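Local coordinates for protein organophosphorus hydrolase (Pseudomonas pseudoalcaligenes, PDB 4LE6) that probably hydrolyses organophosphorus triesters, using a pair of zinc ions held in a metallo-beta-lactamase fold, at residues A[43-48]-A[235-240]; A[55-60]-A[85-90]; A[257-262]-A[308-313]. All blocks are in the same frame, centred on the assembly; numbering follows the deposited sequence.

The three contacts illustrate how a two-sheet metallo-hydrolase is fastened at separate points. Along the chain, interaction 2 falls within the span bridged by interaction 1, and interaction 3 follows both. Interactions 1 and 2 share strand 45-57, yet their centres lie about 30 Å apart, on opposite sides of the chain's centre; the first joins this strand to the other sheet, the second pairs it with its neighbour 85-95. Interaction 3 is centred about 17 Å from interaction 2 and 26 Å from interaction 1, and involves strand 310-314 at the outer edge of the sheet that also contains strand 231-237. Residues of interactions 1 and 2 also bond to the second subunit, so both lie at the dimer interface as well as within the fold.

Interaction 1: residues A[43-48]-A[235-240]; sequences GDFEVT and FKSGGQ
Ser237 sets its CB over the middle of one face of the Phe45 ring. Ser237 CB stands 3.5 Å from the centroid of the Phe45 ring, only 4° off the ring normal, a CH-pi contact centred on the face. The nearest ring atom to Ser237 CB is Phe45 CD1 at 3.6 Å, but the other ring carbons are almost as close. While the methylene is given to the ring, the hydroxyl serves the backbone next door: Ser237 OG, turned opposite its own backbone N (chi1 173°), accepts a hydrogen bond of 2.8 Å from Asp44 N, with an N-H...O angle of 153°. One short side chain thus supports a polar and an apolar contact on two consecutive residues. Asp44 O, for its part, is hydrogen-bonded to Gln29 of the second subunit.

The Phe45 ring reaches further along the opposing strand. Its CE2 comes within 3.4 Å of Lys236 O, obliquely to the ring, and Phe235 CB lies at its edge, 4.4 Å from Phe45 CD2. The Phe235 ring in turn receives Phe45 CE2 near its own plane, so neither phenyl lies over the face of the other. Beside the serine, Gly43 CA rests 3.6 Å from Ser237 O, and Gln240 CG passes 4.0 Å from Gly43 N before the bent glutamine chain leads away.

Ser237 to Gln240 form a type I' turn, closed by mutual backbone bonds between its end residues, with Gly238 and Gly239 at the positive-phi positions. It connects strands 231-237 and 240-246, whereas Gly43 and Asp44 connect strands 37-42 and 45-57. Two hairpin ends, one from each sheet, therefore abut at the periphery of the sandwich. Phe45 also touches Thr96, and Phe235 packs between the sheets, on Val244 of strand 240-246 and Ile94 of strand 85-95.

Interaction 2: residues A[55-60]-A[85-90]; sequences VDLPAS and VQTAVN
With Leu57 CG (chi1 -61°) and Thr87 OG1 (chi1 -60°) each opposite the carbonyl carbon of its own residue, the two side chains meet on one face of the sheet. The leucine chain continues extended, and its CD1 reaches Thr87 OG1 at 3.8 Å, the two side chains crossing at about a right angle. Val55 shares this face of the sheet; its CG1 meets Val89 CG2 at 4.4 Å.

Asp56 and Gln86 form the non-hydrogen-bonded pair on the other face. Asp56 OD1 leans over the neighbouring strand to within 3.5 Å of Gln86 CA, and the carboxylate and amide planes are turned 64° apart. Their polar ends look to the second subunit: Asp56 makes a salt bridge with its Arg321, while Gln86 hydrogen-bonds its Ser318 and Arg321.

Between these two faces the backbones are laced by two hydrogen-bonded pairs. Val55 and Thr87 exchange bonds of 2.8 Å (Val55 N to Thr87 O, and Thr87 N to Val55 O), and Leu57 N donates to Val85 O at 2.9 Å. Val85 N returns a bond of 2.6 Å to Leu57 O.

This is the antiparallel ladder of a metallo-beta-lactamase sheet, and it runs toward the metal site: Val89 approaches the zinc ligands Asp143 and His294, and Ala88 O, hydrogen-bonded to His294 ND1, is a second-shell partner of that ligand.

Interaction 3: residues A[257-262]-A[308-313]; sequences AKPEVV and QGYAWV
Ala257 O is gripped by two waters, and both lead to Gln308. Water 2 donates to Ala257 O at 3.1 Å and to Gln308 O at 2.6 Å, bridging the two backbones. Water 1 lies 2.8 Å from Ala257 O and reaches Gln308 OE1 only weakly. A third water sits 2.5 Å from Glu260 OE2, with another weak link to Gln308 OE1. The Gln308 side chain is itself poorly ordered, so the amide end of this network is best regarded as loose. No direct hydrogen bond joins the segments, and solvent supplies the polar connection.

The backbones come close at Gly309. Its CA lies 3.7 Å from Ala257 O, and its positive phi of 65° suits a residue without a side chain at the point where the chain swings into strand 310-314; a side chain there would also run into Ala257 O. That strand is the outermost one of its sheet in the alpha-beta/beta-alpha sandwich of the metallo-beta-lactamase superfamily, and the loop between helix 252-255 and strand 262-263 packs beside its start. Lys258 to Val261 fold into a type I turn, closed by Val261 N bonding to Lys258 O at 2.9 Å.

Pro259, inside that turn, sets its CG against the strand. Pro259 CG meets Tyr310 CD1 at 4.0 Å, arriving at the edge of the phenol ring near its plane, and the two side chains cross at about a right angle. Tyr310 CG, placed opposite the tyrosine's own carbonyl carbon (chi1 -62°), directs the ring to this meeting. Helix 269-286 borders both partners: Pro259 packs on Gln277 and Leu280, and Tyr310 on Ala281.

Interaction 1: residues A[43-48]-A[235-240]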
loop_
_atom_site.group_PDB
_atom_site.type_symbol
_atom_site.label_atom_id
_atom_site.label_comp_id
_atom_site.label_asym_id
_atom_site.label_seq_id
_atom_site.Cartn_x
_atom_site.Cartn_y
_atom_site.Cartn_z
ATOM N N GLY A 43 7.035 0.498 -18.555
ATOM C CA GLY A 43 7.189 0.315 -19.988
ATOM C C GLY A 43 7.026 -1.145 -20.365
ATOM O O GLY A 43 6.021 -1.759 -20.031
ATOM N N ASP A 44 8.022 -1.708 -21.039
ATOM C CA ASP A 44 8.007 -3.125 -21.393
ATOM C C ASP A 44 8.651 -3.976 -20.302
ATOM O O ASP A 44 8.716 -5.190 -20.424
ATOM C CB ASP A 44 8.735 -3.357 -22.718
ATOM C CG ASP A 44 8.057 -2.680 -23.876
ATOM O OD1 ASP A 44 6.811 -2.633 -23.875
ATOM O OD2 ASP A 44 8.770 -2.185 -24.778
ATOM N N PHE A 45 9.129 -3.350 -19.234
ATOM C CA PHE A 45 9.688 -4.120 -18.128
ATOM C C PHE A 45 8.600 -4.515 -17.141
ATOM O O PHE A 45 7.548 -3.860 -17.044
ATOM C CB PHE A 45 10.753 -3.334 -17.372
ATOM C CG PHE A 45 11.971 -2.993 -18.188
ATOM C CD1 PHE A 45 12.131 -3.451 -19.493
ATOM C CD2 PHE A 45 12.975 -2.220 -17.636
ATOM C CE1 PHE A 45 13.270 -3.133 -20.218
ATOM C CE2 PHE A 45 14.103 -1.893 -18.366
ATOM C CZ PHE A 45 14.249 -2.347 -19.655
ATOM N N GLU A 46 8.869 -5.579 -16.395
ATOM C CA GLU A 46 8.001 -5.969 -15.285
ATOM C C GLU A 46 8.760 -5.880 -13.965
ATOM O O GLU A 46 9.821 -6.491 -13.790
ATOM C CB GLU A 46 7.498 -7.381 -15.497
ATOM C CG GLU A 46 6.694 -7.937 -14.347
ATOM C CD GLU A 46 6.706 -9.443 -14.382
ATOM O OE1 GLU A 46 5.645 -10.045 -14.631
ATOM O OE2 GLU A 46 7.798 -10.015 -14.187
ATOM N N VAL A 47 8.210 -5.111 -13.034
ATOM C CA VAL A 47 8.803 -4.959 -11.711
ATOM C C VAL A 47 8.027 -5.805 -10.713
ATOM O O VAL A 47 6.794 -5.718 -10.640
ATOM C CB VAL A 47 8.752 -3.490 -11.264
ATOM C CG1 VAL A 47 9.364 -3.312 -9.888
ATOM C CG2 VAL A 47 9.446 -2.601 -12.299
ATOM N N THR A 48 8.740 -6.648 -9.973
ATOM C CA THR A 48 8.162 -7.370 -8.853
ATOM C C THR A 48 8.863 -6.912 -7.575
ATOM O O THR A 48 10.034 -7.229 -7.369
ATOM C CB THR A 48 8.302 -8.893 -8.985
ATOM O OG1 THR A 48 7.625 -9.349 -10.155
ATOM C CG2 THR A 48 7.666 -9.591 -7.798
ATOM N N PHE A 235 16.528 2.025 -14.179
ATOM C CA PHE A 235 15.890 1.201 -15.200
ATOM C C PHE A 235 15.008 2.108 -16.050
ATOM O O PHE A 235 14.228 2.904 -15.507
ATOM C CB PHE A 235 15.043 0.101 -14.547
ATOM C CG PHE A 235 15.855 -0.938 -13.851
ATOM C CD1 PHE A 235 16.385 -0.700 -12.599
ATOM C CD2 PHE A 235 16.132 -2.138 -14.470
ATOM C CE1 PHE A 235 17.178 -1.656 -11.983
ATOM C CE2 PHE A 235 16.908 -3.085 -13.862
ATOM C CZ PHE A 235 17.442 -2.841 -12.622
ATOM N N LYS A 236 15.157 2.014 -17.366
ATOM C CA LYS A 236 14.388 2.819 -18.318
ATOM C C LYS A 236 13.779 1.935 -19.391
ATOM O O LYS A 236 14.482 1.123 -19.996
ATOM C CB LYS A 236 15.296 3.806 -19.039
ATOM C CG LYS A 236 15.962 4.847 -18.161
ATOM C CD LYS A 236 16.650 5.892 -19.057
ATOM C CE LYS A 236 18.019 6.292 -18.531
ATOM N NZ LYS A 236 18.810 7.078 -19.543
ATOM N N SER A 237 12.488 2.107 -19.643
ATOM C CA SER A 237 11.813 1.405 -20.723
ATOM C C SER A 237 10.601 2.227 -21.133
ATOM O O SER A 237 9.885 2.726 -20.265
ATOM C CB SER A 237 11.367 0.021 -20.232
ATOM O OG SER A 237 10.558 -0.623 -21.205
ATOM N N GLY A 238 10.392 2.393 -22.437
ATOM C CA GLY A 238 9.205 3.056 -22.952
ATOM C C GLY A 238 8.926 4.428 -22.365
ATOM O O GLY A 238 7.773 4.751 -22.080
ATOM N N GLY A 239 9.970 5.233 -22.179
ATOM C CA GLY A 239 9.802 6.583 -21.665
ATOM C C GLY A 239 9.699 6.650 -20.149
ATOM O O GLY A 239 9.759 7.728 -19.571
ATOM N N GLN A 240 9.554 5.498 -19.505
ATOM C CA GLN A 240 9.410 5.440 -18.055
ATOM C C GLN A 240 10.742 5.124 -17.406
ATOM O O GLN A 240 11.558 4.397 -17.973
ATOM C CB GLN A 240 8.387 4.365 -17.664
ATOM C CG GLN A 240 7.032 4.525 -18.359
ATOM C CD GLN A 240 6.372 5.846 -18.036
ATOM O OE1 GLN A 240 6.180 6.183 -16.869
ATOM N NE2 GLN A 240 6.034 6.606 -19.064
#

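Interaction 2: residues A[55-60]-A[85-90]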
loop_
_atom_site.group_PDB
_atom_site.type_symbol
_atom_site.label_atom_id
_atom_site.label_comp_id
_atom_site.label_asym_id
_atom_site.label_seq_id
_atom_site.Cartn_x
_atom_site.Cartn_y
_atom_site.Cartn_z
ATOM N N VAL A 55 12.560 -4.958 10.518
ATOM C CA VAL A 55 13.405 -4.865 11.693
ATOM C C VAL A 55 12.969 -3.626 12.507
ATOM O O VAL A 55 12.632 -2.589 11.937
ATOM C CB VAL A 55 14.894 -4.773 11.282
ATOM C CG1 VAL A 55 15.138 -3.574 10.373
ATOM C CG2 VAL A 55 15.772 -4.710 12.511
ATOM N N ASP A 56 12.954 -3.735 13.829
ATOM C CA ASP A 56 12.620 -2.594 14.677
ATOM C C ASP A 56 13.882 -1.758 14.914
ATOM O O ASP A 56 14.857 -2.258 15.468
ATOM C CB ASP A 56 12.046 -3.074 16.006
ATOM C CG ASP A 56 10.665 -3.741 15.860
ATOM O OD1 ASP A 56 9.892 -3.428 14.909
ATOM O OD2 ASP A 56 10.349 -4.585 16.722
ATOM N N LEU A 57 13.877 -0.503 14.466
ATOM C CA LEU A 57 15.012 0.411 14.664
ATOM C C LEU A 57 14.651 1.517 15.669
ATOM O O LEU A 57 13.625 2.170 15.509
ATOM C CB LEU A 57 15.416 1.040 13.329
ATOM C CG LEU A 57 15.878 0.072 12.233
ATOM C CD1 LEU A 57 16.243 0.865 10.981
ATOM C CD2 LEU A 57 17.060 -0.794 12.698
ATOM N N PRO A 58 15.468 1.714 16.725
ATOM C CA PRO A 58 15.192 2.808 17.671
ATOM C C PRO A 58 15.207 4.158 16.984
ATOM O O PRO A 58 16.103 4.414 16.182
ATOM C CB PRO A 58 16.371 2.746 18.658
ATOM C CG PRO A 58 16.883 1.362 18.557
ATOM C CD PRO A 58 16.620 0.899 17.147
ATOM N N ALA A 59 14.263 5.022 17.327
ATOM C CA ALA A 59 14.199 6.348 16.737
ATOM C C ALA A 59 15.456 7.149 17.072
ATOM O O ALA A 59 15.791 8.103 16.373
ATOM C CB ALA A 59 12.955 7.078 17.241
ATOM N N SER A 60 16.143 6.767 18.148
ATOM C CA SER A 60 17.354 7.467 18.590
ATOM C C SER A 60 18.501 7.346 17.578
ATOM O O SER A 60 19.496 8.062 17.674
ATOM C CB SER A 60 17.827 6.908 19.938
ATOM O OG SER A 60 18.258 5.560 19.786
ATOM N N VAL A 85 11.025 1.822 15.605
ATOM C CA VAL A 85 10.298 2.033 14.363
ATOM C C VAL A 85 10.376 0.773 13.510
ATOM O O VAL A 85 11.447 0.368 13.059
ATOM C CB VAL A 85 10.879 3.222 13.581
ATOM C CG1 VAL A 85 10.212 3.364 12.209
ATOM C CG2 VAL A 85 10.736 4.497 14.396
ATOM N N GLN A 86 9.240 0.130 13.308
ATOM C CA GLN A 86 9.211 -1.065 12.480
ATOM C C GLN A 86 9.540 -0.679 11.054
ATOM O O GLN A 86 8.787 0.061 10.421
ATOM C CB GLN A 86 7.837 -1.717 12.526
ATOM C CG GLN A 86 7.717 -2.944 11.620
ATOM C CD GLN A 86 6.379 -3.633 11.806
ATOM O OE1 GLN A 86 5.681 -3.387 12.786
ATOM N NE2 GLN A 86 6.000 -4.458 10.861
ATOM N N THR A 87 10.655 -1.194 10.555
ATOM C CA THR A 87 11.188 -0.763 9.291
ATOM C C THR A 87 11.217 -1.941 8.316
ATOM O O THR A 87 11.727 -3.015 8.628
ATOM C CB THR A 87 12.588 -0.180 9.472
ATOM O OG1 THR A 87 12.525 0.949 10.353
ATOM C CG2 THR A 87 13.174 0.261 8.138
ATOM N N ALA A 88 10.664 -1.709 7.133
ATOM C CA ALA A 88 10.598 -2.700 6.069
ATOM C C ALA A 88 11.957 -2.835 5.420
ATOM O O ALA A 88 12.754 -1.884 5.426
ATOM C CB ALA A 88 9.592 -2.261 5.019
ATOM N N VAL A 89 12.217 -4.014 4.873
ATOM C CA VAL A 89 13.397 -4.264 4.060
ATOM C C VAL A 89 12.889 -4.873 2.754
ATOM O O VAL A 89 12.264 -5.934 2.759
ATOM C CB VAL A 89 14.349 -5.239 4.758
ATOM C CG1 VAL A 89 15.545 -5.579 3.865
ATOM C CG2 VAL A 89 14.826 -4.658 6.079
ATOM N N ASN A 90 13.115 -4.181 1.642
ATOM C CA ASN A 90 12.613 -4.617 0.352
ATOM C C ASN A 90 13.726 -4.937 -0.650
ATOM O O ASN A 90 14.831 -4.399 -0.574
ATOM C CB ASN A 90 11.716 -3.542 -0.254
ATOM C CG ASN A 90 10.645 -3.064 0.699
ATOM O OD1 ASN A 90 9.958 -3.858 1.354
ATOM N ND2 ASN A 90 10.470 -1.754 0.755
#

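Interaction 3: residues A[257-262]-A[308-313]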
loop_
_atom_site.group_PDB
_atom_site.type_symbol
_atom_site.label_atom_id
_atom_site.label_comp_id
_atom_site.label_asym_id
_atom_site.label_seq_id
_atom_site.Cartn_x
_atom_site.Cartn_y
_atom_site.Cartn_z
ATOM N N ALA A 257 10.392 14.866 4.589
ATOM C CA ALA A 257 10.128 16.210 5.109
ATOM C C ALA A 257 11.417 16.927 5.541
ATOM O O ALA A 257 11.562 18.135 5.344
ATOM C CB ALA A 257 9.149 16.149 6.262
ATOM N N LYS A 258 12.348 16.182 6.136
ATOM C CA LYS A 258 13.596 16.759 6.644
ATOM C C LYS A 258 14.803 15.908 6.230
ATOM O O LYS A 258 15.340 15.133 7.029
ATOM C CB LYS A 258 13.503 16.917 8.160
ATOM C CG LYS A 258 12.324 17.805 8.557
ATOM C CD LYS A 258 12.469 18.403 9.948
ATOM C CE LYS A 258 11.271 19.301 10.288
ATOM N NZ LYS A 258 11.230 19.692 11.728
ATOM N N PRO A 259 15.216 16.042 4.959
ATOM C CA PRO A 259 16.330 15.243 4.428
ATOM C C PRO A 259 17.612 15.500 5.204
ATOM O O PRO A 259 18.507 14.661 5.144
ATOM C CB PRO A 259 16.474 15.737 2.993
ATOM C CG PRO A 259 15.136 16.300 2.638
ATOM C CD PRO A 259 14.617 16.903 3.926
ATOM N N GLU A 260 17.677 16.600 5.959
ATOM C CA GLU A 260 18.891 16.910 6.724
ATOM C C GLU A 260 19.103 15.875 7.831
ATOM O O GLU A 260 20.215 15.714 8.328
ATOM C CB GLU A 260 18.861 18.327 7.343
ATOM C CG GLU A 260 17.763 18.553 8.390
ATOM C CD GLU A 260 16.479 19.087 7.789
ATOM O OE1 GLU A 260 16.188 18.767 6.617
ATOM O OE2 GLU A 260 15.761 19.836 8.492
ATOM N N VAL A 261 18.035 15.180 8.219
ATOM C CA VAL A 261 18.121 14.189 9.292
ATOM C C VAL A 261 18.949 12.987 8.827
ATOM O O VAL A 261 18.757 12.490 7.720
ATOM C CB VAL A 261 16.710 13.759 9.775
ATOM C CG1 VAL A 261 16.782 12.569 10.735
ATOM C CG2 VAL A 261 16.008 14.932 10.465
ATOM N N VAL A 262 19.883 12.533 9.659
ATOM C CA VAL A 262 20.807 11.465 9.253
ATOM C C VAL A 262 20.655 10.202 10.103
ATOM O O VAL A 262 20.047 10.230 11.171
ATOM C CB VAL A 262 22.257 11.934 9.299
ATOM C CG1 VAL A 262 22.405 13.197 8.454
ATOM C CG2 VAL A 262 22.701 12.208 10.737
ATOM N N GLN A 308 8.868 23.082 1.744
ATOM C CA GLN A 308 10.095 22.665 2.414
ATOM C C GLN A 308 10.192 21.143 2.326
ATOM O O GLN A 308 9.223 20.441 2.600
ATOM C CB GLN A 308 10.100 23.112 3.877
ATOM C CG GLN A 308 11.458 23.621 4.350
ATOM C CD GLN A 308 11.662 23.513 5.857
ATOM O OE1 GLN A 308 11.161 22.590 6.505
ATOM N NE2 GLN A 308 12.415 24.453 6.420
ATOM N N GLY A 309 11.350 20.634 1.922
ATOM C CA GLY A 309 11.550 19.200 1.845
ATOM C C GLY A 309 10.651 18.568 0.797
ATOM O O GLY A 309 10.269 19.222 -0.181
ATOM N N TYR A 310 10.292 17.305 1.021
ATOM C CA TYR A 310 9.651 16.478 0.006
ATOM C C TYR A 310 8.543 15.640 0.622
ATOM O O TYR A 310 8.376 15.632 1.837
ATOM C CB TYR A 310 10.688 15.551 -0.660
ATOM C CG TYR A 310 11.784 16.324 -1.368
ATOM C CD1 TYR A 310 12.897 16.782 -0.673
ATOM C CD2 TYR A 310 11.688 16.626 -2.719
ATOM C CE1 TYR A 310 13.898 17.522 -1.314
ATOM C CE2 TYR A 310 12.688 17.371 -3.364
ATOM C CZ TYR A 310 13.778 17.816 -2.649
ATOM O OH TYR A 310 14.767 18.542 -3.265
ATOM N N ALA A 311 7.794 14.943 -0.228
ATOM C CA ALA A 311 6.781 13.998 0.218
ATOM C C ALA A 311 6.877 12.742 -0.640
ATOM O O ALA A 311 7.242 12.815 -1.815
ATOM C CB ALA A 311 5.391 14.603 0.121
ATOM N N TRP A 312 6.561 11.601 -0.037
ATOM C CA TRP A 312 6.531 10.304 -0.713
ATOM C C TRP A 312 5.090 10.008 -1.099
ATOM O O TRP A 312 4.198 10.184 -0.278
ATOM C CB TRP A 312 7.017 9.240 0.258
ATOM C CG TRP A 312 6.919 7.825 -0.222
ATOM C CD1 TRP A 312 6.227 6.802 0.368
ATOM C CD2 TRP A 312 7.576 7.255 -1.366
ATOM N NE1 TRP A 312 6.397 5.636 -0.359
ATOM C CE2 TRP A 312 7.218 5.893 -1.423
ATOM C CE3 TRP A 312 8.421 7.768 -2.354
ATOM C CZ2 TRP A 312 7.679 5.041 -2.428
ATOM C CZ3 TRP A 312 8.876 6.910 -3.358
ATOM C CH2 TRP A 312 8.504 5.571 -3.378
ATOM N N VAL A 313 4.870 9.597 -2.344
ATOM C CA VAL A 313 3.545 9.244 -2.821
ATOM C C VAL A 313 3.585 7.797 -3.282
ATOM O O VAL A 313 4.136 7.492 -4.346
ATOM C CB VAL A 313 3.072 10.158 -3.964
ATOM C CG1 VAL A 313 1.657 9.760 -4.410
ATOM C CG2 VAL A 313 3.074 11.607 -3.504
HETATM O O HOH W 1 13.155 20.450 5.298
HETATM O O HOH W 2 8.866 19.659 5.088
HETATM O O HOH W 3 14.160 21.362 7.249
#